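Flavin-dependent monooxygenase, oxygenase subunit HsaA (Rhodococcus sp., PDB 2RFQ) catalyses the ortho-hydroxylation of the steroid catabolite 3-HSA to the catechol 3,4-DHSA, using reduced FMN and dioxygen, during bacterial cholesterol breakdown. Local coordinates at residues W150-G155 with S168-R173; Y133-A138 with V195-V200; Q101-D106 with T204-S209. All coordinates share one frame; numbering follows the deposited sequence.

In the fold
From the N terminus the chain first runs through helices, the last of them 101-108, and then enters a mixed beta sheet. Contact 3 closes the longest loop, from helix 101-108 to residues 204-209, which lead into edge strand 207-209. Inside it, contact 2 joins strand 132-142 to strand 193-198 and the start of the next strand. Inside contact 2 again, contact 1 pairs the hairpin strands 150-159 and 162-172. The three are thus nested and none crosses another. Leu153 and Ile171 of contact 1 pack on Val197 of contact 2. Arg206 and Leu208 of contact 3 probably hydrogen-bond to Leu170 and Ser168, continuing the sheet.

Contact 1: residues W150-G155 with S168-R173; sequences WAVLGG and SFLIPR. With 1PS (3-pyridinium-1-ylpropane-1-sulfonate), chain F.
The Trp150 indole lies over Pro172 and against Leu170. Its CG is anti to the carbonyl carbon (chi1 -69°), which swings the ring back across the neighbouring strand. CB sits near Ile171 O and Leu170 CD1. CD2 comes over Pro172 CA. Further out, Trp150 CE3 is 3.4 Å from Pro172 N and 3.6 Å from Leu170 CD1. CZ3 packs against Pro172 CD, and CH2 ends near Pro172 CB. Pro172 CB stands over the face of the six-membered ring, almost on its normal, in a CH-pi contact. Without the indole, as with an alanine here, Pro172 would probably lose its CH-pi partner and Leu170 CD1 one of its apolar neighbours.

The two segments are arms of an antiparallel beta hairpin, strands 150-159 and 162-172. Ala151 and Ile171 exchange two backbone bonds, with Ala151 N to Ile171 O at 2.8 Å. Leu153 and Phe169 form the next hydrogen-bonded pair, and Phe169 N reaches Leu153 O at 2.8 Å. Val152 CG1 touches Leu170 CD1 on the Trp150 side. On the other face Leu153 CD1 meets Ile171 CD1, and both pack on Val197.

Just past the strand, the extended Arg173 side chain grips the sulfonate of 1PS in a two-pronged bond. Arg173 NE donates to 1PS O3 at 3.0 Å and NH2 to 1PS O2 at 2.7 Å, both nearly straight, with the sulfur in the guanidinium plane. Asp146 forms a salt bridge with Arg173 NH2, and Ala148 O takes a bond from NH1.

Contact 2: residues Y133-A138 with V195-V200; sequences YTVNGA and VVVEDV
The Asn136 amide meets the backbone at Asp199 with its oxygen and a water with its nitrogen. Asp199 N donates to Asn136 OD1 at 2.8 Å. The donor lies well above the carbonyl plane, 52° out of it, and not on a lone pair. Asn136 ND2 binds a water at 2.8 Å, and the same water donates to Asp199 OD1 at 2.7 Å. The side chain of Asn136 thus holds Asp199 twice, once directly and once through water. The Asp199 carboxylate brings OD1 to within 3.2 Å of Thr134 CG2. Asp199 CG is anti to its own backbone N (chi1 -172°), which carries OD1 to this methyl and the water.

Here a G1 beta bulge shifts the register of the antiparallel pairing by one. Asp199 and Val200 both face Val135. Asp199 has a positive phi (55°), and the chain turns a corner at this residue. At the bulge, Val135 and Val200 exchange two backbone bonds, with Val135 N to Val200 O at 2.8 Å. Before it, Gly137 and Val197 form a hydrogen-bonded pair, with Val197 N to Gly137 O at 2.9 Å. The Val135 and Val197 side chains cross at a slant, Val135 CG1 to Val197 CG1 4.0 Å, on the face that holds Val200. Val195 packs on Leu153 of strand 150-159. It also lies close to Ser142, which probably binds FMN.

Contact 3: residues Q101-D106 with T204-S209; sequences QQAQED and THRVLS
Asp106 OD2 is the tight point of this contact, because two side chains donate to it. His205 NE2 reaches Asp106 OD2 at 2.7 Å, on the syn side of the carboxylate, and OD2 lies close to the plane of the imidazole. Arg206 NE reaches Asp106 OD2 at 2.8 Å in a salt bridge. Arg206 NE meets OD2 from above the carboxylate plane, while OD2 lies in the guanidinium plane. Carboxylate and guanidinium stand almost at right angles. Arg206 NH2 adds a weak bond.

The imidazole is also sandwiched. Arg206 CG covers one face and the Gln102 amide the other, with amide and ring planes 10° apart. Gln102 is extended beyond CG, which carries its amide over the ring face. Gln102 NE2 is 3.2 Å from His205 CE1. Gln102 is the exposed residue here, so this stack forms the solvent side.

Ala103 is buried, and its CB touches His205 O, 3.5 Å away. Ser100 OG bonds to both His205 O and Ala103 N. Around them, Ala103 packs on Leu170 of strand 162-172, while Asp106 and Arg206 reach Trp150 of strand 150-159, so helix 101-108 packs over the sheet face that carries Trp150 and Leu170, beside edge strand 207-209.

Contact 1: residues W150-G155 with S168-R173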
loop_
_atom_site.group_PDB
_atom_site.type_symbol
_atom_site.label_atom_id
_atom_site.label_comp_id
_atom_site.label_asym_id
_atom_site.label_seq_id
_atom_site.Cartn_x
_atom_site.Cartn_y
_atom_site.Cartn_z
ATOM N N TRP A 150 15.339 -15.397 -38.224
ATOM C CA TRP A 150 13.987 -15.954 -38.349
ATOM C C TRP A 150 13.109 -15.292 -37.309
ATOM O O TRP A 150 13.610 -14.772 -36.304
ATOM C CB TRP A 150 13.971 -17.442 -37.996
ATOM C CG TRP A 150 14.688 -18.322 -38.997
ATOM C CD1 TRP A 150 16.044 -18.496 -39.094
ATOM C CD2 TRP A 150 14.101 -19.154 -40.014
ATOM N NE1 TRP A 150 16.334 -19.372 -40.106
ATOM C CE2 TRP A 150 15.165 -19.793 -40.689
ATOM C CE3 TRP A 150 12.775 -19.421 -40.417
ATOM C CZ2 TRP A 150 14.957 -20.690 -41.759
ATOM C CZ3 TRP A 150 12.561 -20.322 -41.489
ATOM C CH2 TRP A 150 13.660 -20.938 -42.139
ATOM N N ALA A 151 11.797 -15.336 -37.529
ATOM C CA ALA A 151 10.847 -14.881 -36.503
ATOM C C ALA A 151 9.753 -15.898 -36.340
ATOM O O ALA A 151 9.383 -16.575 -37.306
ATOM C CB ALA A 151 10.244 -13.531 -36.876
ATOM N N VAL A 152 9.255 -16.033 -35.110
ATOM C CA VAL A 152 8.013 -16.772 -34.886
ATOM C C VAL A 152 6.936 -15.772 -34.496
ATOM O O VAL A 152 7.105 -14.942 -33.579
ATOM C CB VAL A 152 8.158 -17.899 -33.840
ATOM C CG1 VAL A 152 8.966 -19.055 -34.422
ATOM C CG2 VAL A 152 8.790 -17.381 -32.539
ATOM N N LEU A 153 5.852 -15.816 -35.262
ATOM C CA LEU A 153 4.865 -14.751 -35.267
ATOM C C LEU A 153 3.499 -15.324 -34.957
ATOM O O LEU A 153 3.037 -16.229 -35.654
ATOM C CB LEU A 153 4.881 -14.047 -36.637
ATOM C CG LEU A 153 6.247 -13.419 -36.999
ATOM C CD1 LEU A 153 6.241 -12.922 -38.435
ATOM C CD2 LEU A 153 6.588 -12.305 -36.038
ATOM N N GLY A 154 2.877 -14.821 -33.885
ATOM C CA GLY A 154 1.607 -15.391 -33.396
ATOM C C GLY A 154 0.405 -14.834 -34.143
ATOM O O GLY A 154 0.307 -13.631 -34.408
ATOM N N GLY A 155 -0.529 -15.701 -34.505
ATOM C CA GLY A 155 -1.737 -15.201 -35.130
ATOM C C GLY A 155 -2.723 -16.302 -35.419
ATOM O O GLY A 155 -2.390 -17.489 -35.277
ATOM N N SER A 168 1.883 -20.198 -34.184
ATOM C CA SER A 168 3.048 -19.391 -34.524
ATOM C C SER A 168 3.522 -19.750 -35.921
ATOM O O SER A 168 3.705 -20.930 -36.238
ATOM C CB SER A 168 4.200 -19.620 -33.534
ATOM O OG SER A 168 3.836 -19.175 -32.234
ATOM N N PHE A 169 3.723 -18.724 -36.743
ATOM C CA PHE A 169 4.300 -18.898 -38.072
ATOM C C PHE A 169 5.794 -18.650 -37.991
ATOM O O PHE A 169 6.232 -17.569 -37.564
ATOM C CB PHE A 169 3.674 -17.895 -39.045
ATOM C CG PHE A 169 2.171 -17.973 -39.119
ATOM C CD1 PHE A 169 1.542 -18.952 -39.899
ATOM C CD2 PHE A 169 1.384 -17.071 -38.409
ATOM C CE1 PHE A 169 0.154 -19.014 -39.942
ATOM C CE2 PHE A 169 -0.022 -17.126 -38.467
ATOM C CZ PHE A 169 -0.628 -18.089 -39.233
ATOM N N LEU A 170 6.586 -19.635 -38.418
ATOM C CA LEU A 170 8.047 -19.490 -38.445
ATOM C C LEU A 170 8.447 -18.993 -39.841
ATOM O O LEU A 170 8.190 -19.674 -40.843
ATOM C CB LEU A 170 8.733 -20.846 -38.158
ATOM C CG LEU A 170 10.259 -20.949 -38.357
ATOM C CD1 LEU A 170 11.052 -20.093 -37.361
ATOM C CD2 LEU A 170 10.691 -22.452 -38.274
ATOM N N ILE A 171 9.042 -17.803 -39.897
ATOM C CA ILE A 171 9.322 -17.130 -41.166
ATOM C C ILE A 171 10.783 -16.665 -41.207
ATOM O O ILE A 171 11.266 -16.089 -40.214
ATOM C CB ILE A 171 8.376 -15.911 -41.358
ATOM C CG1 ILE A 171 6.914 -16.362 -41.205
ATOM C CG2 ILE A 171 8.632 -15.242 -42.724
ATOM C CD1 ILE A 171 5.823 -15.321 -41.616
ATOM N N PRO A 172 11.496 -16.943 -42.322
ATOM C CA PRO A 172 12.879 -16.490 -42.349
ATOM C C PRO A 172 12.985 -15.013 -42.683
ATOM O O PRO A 172 12.098 -14.451 -43.322
ATOM C CB PRO A 172 13.489 -17.335 -43.474
ATOM C CG PRO A 172 12.328 -17.484 -44.465
ATOM C CD PRO A 172 11.126 -17.682 -43.558
ATOM N N ARG A 173 14.091 -14.388 -42.285
ATOM C CA ARG A 173 14.244 -12.952 -42.470
ATOM C C ARG A 173 14.226 -12.473 -43.925
ATOM O O ARG A 173 13.877 -11.330 -44.177
ATOM C CB ARG A 173 15.490 -12.450 -41.730
ATOM C CG ARG A 173 15.598 -10.940 -41.667
ATOM C CD ARG A 173 16.486 -10.575 -40.521
ATOM N NE ARG A 173 16.786 -9.151 -40.567
ATOM C CZ ARG A 173 17.574 -8.534 -39.695
ATOM N NH1 ARG A 173 18.116 -9.230 -38.690
ATOM N NH2 ARG A 173 17.805 -7.215 -39.832
HETATM S S1 1PS F . 15.606 -6.218 -42.798
HETATM O O1 1PS F . 14.412 -5.347 -42.957
HETATM O O2 1PS F . 16.422 -5.767 -41.641
HETATM O O3 1PS F . 15.265 -7.667 -42.630
#

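Contact 2: residues Y133-A138 with V195-V200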
loop_
_atom_site.group_PDB
_atom_site.type_symbol
_atom_site.label_atom_id
_atom_site.label_comp_id
_atom_site.label_asym_id
_atom_site.label_seq_id
_atom_site.Cartn_x
_atom_site.Cartn_y
_atom_site.Cartn_z
ATOM N N TYR A 133 0.245 -21.736 -45.742
ATOM C CA TYR A 133 -0.488 -20.499 -45.426
ATOM C C TYR A 133 0.084 -19.300 -46.143
ATOM O O TYR A 133 1.300 -19.220 -46.389
ATOM C CB TYR A 133 -0.458 -20.210 -43.905
ATOM C CG TYR A 133 -0.826 -21.405 -43.071
ATOM C CD1 TYR A 133 -2.137 -21.589 -42.619
ATOM C CD2 TYR A 133 0.128 -22.391 -42.778
ATOM C CE1 TYR A 133 -2.485 -22.714 -41.883
ATOM C CE2 TYR A 133 -0.208 -23.502 -42.054
ATOM C CZ TYR A 133 -1.499 -23.661 -41.606
ATOM O OH TYR A 133 -1.825 -24.772 -40.881
ATOM N N THR A 134 -0.797 -18.362 -46.486
ATOM C CA THR A 134 -0.367 -17.033 -46.914
ATOM C C THR A 134 -0.517 -16.121 -45.708
ATOM O O THR A 134 -1.607 -15.968 -45.149
ATOM C CB THR A 134 -1.205 -16.484 -48.097
ATOM O OG1 THR A 134 -1.158 -17.410 -49.188
ATOM C CG2 THR A 134 -0.654 -15.143 -48.574
ATOM N N VAL A 135 0.596 -15.527 -45.313
ATOM C CA VAL A 135 0.634 -14.756 -44.092
ATOM C C VAL A 135 0.806 -13.281 -44.414
ATOM O O VAL A 135 1.568 -12.909 -45.314
ATOM C CB VAL A 135 1.751 -15.259 -43.142
ATOM C CG1 VAL A 135 1.762 -14.451 -41.841
ATOM C CG2 VAL A 135 1.544 -16.751 -42.831
ATOM N N ASN A 136 0.058 -12.459 -43.680
ATOM C CA ASN A 136 0.121 -10.998 -43.759
ATOM C C ASN A 136 0.088 -10.442 -42.355
ATOM O O ASN A 136 -0.723 -10.865 -41.518
ATOM C CB ASN A 136 -1.046 -10.423 -44.576
ATOM C CG ASN A 136 -0.843 -10.589 -46.067
ATOM O OD1 ASN A 136 -0.088 -9.839 -46.693
ATOM N ND2 ASN A 136 -1.517 -11.574 -46.648
ATOM N N GLY A 137 0.989 -9.508 -42.074
ATOM C CA GLY A 137 0.951 -8.864 -40.770
ATOM C C GLY A 137 1.990 -7.788 -40.582
ATOM O O GLY A 137 2.864 -7.603 -41.419
ATOM N N ALA A 138 1.861 -7.080 -39.472
ATOM C CA ALA A 138 2.854 -6.110 -39.035
ATOM C C ALA A 138 3.001 -6.268 -37.521
ATOM O O ALA A 138 2.298 -5.631 -36.716
ATOM C CB ALA A 138 2.430 -4.678 -39.441
ATOM N N VAL A 195 7.978 -6.283 -37.375
ATOM C CA VAL A 195 8.268 -7.276 -38.405
ATOM C C VAL A 195 7.089 -7.294 -39.364
ATOM O O VAL A 195 5.961 -7.650 -38.985
ATOM C CB VAL A 195 8.510 -8.658 -37.788
ATOM C CG1 VAL A 195 8.584 -9.733 -38.879
ATOM C CG2 VAL A 195 9.803 -8.642 -36.928
ATOM N N VAL A 196 7.364 -6.865 -40.591
ATOM C CA VAL A 196 6.326 -6.629 -41.596
ATOM C C VAL A 196 6.381 -7.753 -42.627
ATOM O O VAL A 196 7.436 -8.008 -43.239
ATOM C CB VAL A 196 6.485 -5.254 -42.286
ATOM C CG1 VAL A 196 5.389 -5.064 -43.345
ATOM C CG2 VAL A 196 6.441 -4.104 -41.257
ATOM N N VAL A 197 5.237 -8.414 -42.788
ATOM C CA VAL A 197 5.124 -9.626 -43.611
ATOM C C VAL A 197 4.031 -9.366 -44.651
ATOM O O VAL A 197 2.907 -9.031 -44.289
ATOM C CB VAL A 197 4.774 -10.863 -42.719
ATOM C CG1 VAL A 197 4.603 -12.136 -43.560
ATOM C CG2 VAL A 197 5.846 -11.080 -41.644
ATOM N N GLU A 198 4.377 -9.498 -45.932
ATOM C CA GLU A 198 3.454 -9.167 -47.020
ATOM C C GLU A 198 3.298 -10.326 -47.995
ATOM O O GLU A 198 4.215 -10.628 -48.760
ATOM C CB GLU A 198 3.912 -7.905 -47.757
ATOM C CG GLU A 198 4.062 -6.704 -46.829
ATOM C CD GLU A 198 4.489 -5.432 -47.532
ATOM O OE1 GLU A 198 4.329 -4.355 -46.920
ATOM O OE2 GLU A 198 4.954 -5.499 -48.693
ATOM N N ASP A 199 2.140 -10.978 -47.947
ATOM C CA ASP A 199 1.794 -12.008 -48.931
ATOM C C ASP A 199 2.858 -13.107 -49.003
ATOM O O ASP A 199 3.345 -13.467 -50.086
ATOM C CB ASP A 199 1.587 -11.342 -50.305
ATOM C CG ASP A 199 1.045 -12.294 -51.356
ATOM O OD1 ASP A 199 0.224 -13.178 -51.009
ATOM O OD2 ASP A 199 1.443 -12.150 -52.542
ATOM N N VAL A 200 3.230 -13.623 -47.835
ATOM C CA VAL A 200 4.311 -14.600 -47.730
ATOM C C VAL A 200 3.785 -16.013 -47.539
ATOM O O VAL A 200 2.923 -16.250 -46.699
ATOM C CB VAL A 200 5.250 -14.218 -46.545
ATOM C CG1 VAL A 200 6.176 -15.373 -46.173
ATOM C CG2 VAL A 200 6.038 -12.935 -46.863
HETATM O O HOH W 1 -1.434 -11.680 -49.485
#

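Contact 3: residues Q101-D106 with T204-S209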
loop_
_atom_site.group_PDB
_atom_site.type_symbol
_atom_site.label_atom_id
_atom_site.label_comp_id
_atom_site.label_asym_id
_atom_site.label_seq_id
_atom_site.Cartn_x
_atom_site.Cartn_y
_atom_site.Cartn_z
ATOM N N GLN A 101 10.637 -31.552 -36.800
ATOM C CA GLN A 101 12.053 -31.764 -37.019
ATOM C C GLN A 101 12.521 -31.009 -38.263
ATOM O O GLN A 101 13.627 -30.449 -38.289
ATOM C CB GLN A 101 12.338 -33.266 -37.174
ATOM C CG GLN A 101 13.783 -33.588 -37.497
ATOM C CD GLN A 101 14.721 -33.392 -36.318
ATOM O OE1 GLN A 101 14.319 -33.501 -35.156
ATOM N NE2 GLN A 101 15.993 -33.101 -36.621
ATOM N N GLN A 102 11.674 -30.974 -39.292
ATOM C CA GLN A 102 12.050 -30.328 -40.551
ATOM C C GLN A 102 12.232 -28.834 -40.354
ATOM O O GLN A 102 13.162 -28.246 -40.895
ATOM C CB GLN A 102 11.002 -30.607 -41.627
ATOM C CG GLN A 102 11.373 -30.089 -43.004
ATOM C CD GLN A 102 10.248 -30.342 -44.026
ATOM O OE1 GLN A 102 9.305 -31.113 -43.767
ATOM N NE2 GLN A 102 10.346 -29.703 -45.190
ATOM N N ALA A 103 11.349 -28.222 -39.561
ATOM C CA ALA A 103 11.473 -26.787 -39.252
ATOM C C ALA A 103 12.779 -26.496 -38.491
ATOM O O ALA A 103 13.494 -25.536 -38.795
ATOM C CB ALA A 103 10.274 -26.312 -38.441
ATOM N N GLN A 104 13.110 -27.347 -37.524
ATOM C CA GLN A 104 14.382 -27.180 -36.791
ATOM C C GLN A 104 15.583 -27.325 -37.719
ATOM O O GLN A 104 16.545 -26.583 -37.605
ATOM C CB GLN A 104 14.495 -28.201 -35.668
ATOM C CG GLN A 104 13.437 -28.060 -34.594
ATOM C CD GLN A 104 13.409 -29.274 -33.691
ATOM O OE1 GLN A 104 14.429 -29.642 -33.108
ATOM N NE2 GLN A 104 12.249 -29.931 -33.616
ATOM N N GLU A 105 15.518 -28.285 -38.643
ATOM C CA GLU A 105 16.559 -28.451 -39.643
ATOM C C GLU A 105 16.659 -27.196 -40.536
ATOM O O GLU A 105 17.758 -26.728 -40.846
ATOM C CB GLU A 105 16.304 -29.715 -40.480
ATOM C CG GLU A 105 17.289 -29.896 -41.646
ATOM C CD GLU A 105 18.685 -30.348 -41.222
ATOM O OE1 GLU A 105 18.831 -30.978 -40.147
ATOM O OE2 GLU A 105 19.648 -30.081 -41.988
ATOM N N ASP A 106 15.515 -26.637 -40.936
ATOM C CA ASP A 106 15.516 -25.381 -41.709
ATOM C C ASP A 106 16.308 -24.271 -41.032
ATOM O O ASP A 106 17.069 -23.556 -41.682
ATOM C CB ASP A 106 14.088 -24.898 -41.979
ATOM C CG ASP A 106 13.329 -25.780 -42.958
ATOM O OD1 ASP A 106 13.934 -26.623 -43.641
ATOM O OD2 ASP A 106 12.102 -25.605 -43.038
ATOM N N THR A 204 3.364 -25.680 -44.231
ATOM C CA THR A 204 2.752 -26.396 -43.109
ATOM C C THR A 204 3.736 -26.768 -42.004
ATOM O O THR A 204 3.460 -26.551 -40.814
ATOM C CB THR A 204 2.048 -27.670 -43.612
ATOM O OG1 THR A 204 1.046 -27.286 -44.557
ATOM C CG2 THR A 204 1.408 -28.429 -42.450
ATOM N N HIS A 205 4.891 -27.310 -42.382
ATOM C CA HIS A 205 5.843 -27.798 -41.370
ATOM C C HIS A 205 6.440 -26.686 -40.508
ATOM O O HIS A 205 7.020 -26.962 -39.467
ATOM C CB HIS A 205 6.939 -28.677 -42.003
ATOM C CG HIS A 205 7.980 -27.911 -42.758
ATOM N ND1 HIS A 205 7.835 -27.554 -44.084
ATOM C CD2 HIS A 205 9.197 -27.452 -42.379
ATOM C CE1 HIS A 205 8.910 -26.899 -44.483
ATOM N NE2 HIS A 205 9.754 -26.827 -43.467
ATOM N N ARG A 206 6.283 -25.447 -40.959
ATOM C CA ARG A 206 6.811 -24.283 -40.240
ATOM C C ARG A 206 5.729 -23.546 -39.430
ATOM O O ARG A 206 5.904 -22.385 -39.045
ATOM C CB ARG A 206 7.477 -23.329 -41.231
ATOM C CG ARG A 206 8.782 -23.866 -41.801
ATOM C CD ARG A 206 9.490 -22.742 -42.536
ATOM N NE ARG A 206 10.601 -23.236 -43.351
ATOM C CZ ARG A 206 11.084 -22.573 -44.397
ATOM N NH1 ARG A 206 10.550 -21.404 -44.755
ATOM N NH2 ARG A 206 12.099 -23.074 -45.096
ATOM N N VAL A 207 4.627 -24.233 -39.137
ATOM C CA VAL A 207 3.549 -23.626 -38.350
ATOM C C VAL A 207 3.172 -24.538 -37.187
ATOM O O VAL A 207 3.010 -25.744 -37.368
ATOM C CB VAL A 207 2.316 -23.331 -39.245
ATOM C CG1 VAL A 207 1.176 -22.729 -38.417
ATOM C CG2 VAL A 207 2.721 -22.395 -40.361
ATOM N N LEU A 208 3.064 -23.965 -35.985
ATOM C CA LEU A 208 2.790 -24.778 -34.797
ATOM C C LEU A 208 1.646 -24.204 -33.980
ATOM O O LEU A 208 1.695 -23.047 -33.574
ATOM C CB LEU A 208 4.033 -24.862 -33.909
ATOM C CG LEU A 208 3.892 -25.656 -32.598
ATOM C CD1 LEU A 208 3.554 -27.121 -32.829
ATOM C CD2 LEU A 208 5.185 -25.554 -31.794
ATOM N N SER A 209 0.630 -25.029 -33.726
ATOM C CA SER A 209 -0.516 -24.588 -32.952
ATOM C C SER A 209 -0.206 -24.589 -31.447
ATOM O O SER A 209 0.374 -25.532 -30.936
ATOM C CB SER A 209 -1.697 -25.531 -33.212
ATOM O OG SER A 209 -2.734 -25.239 -32.290
#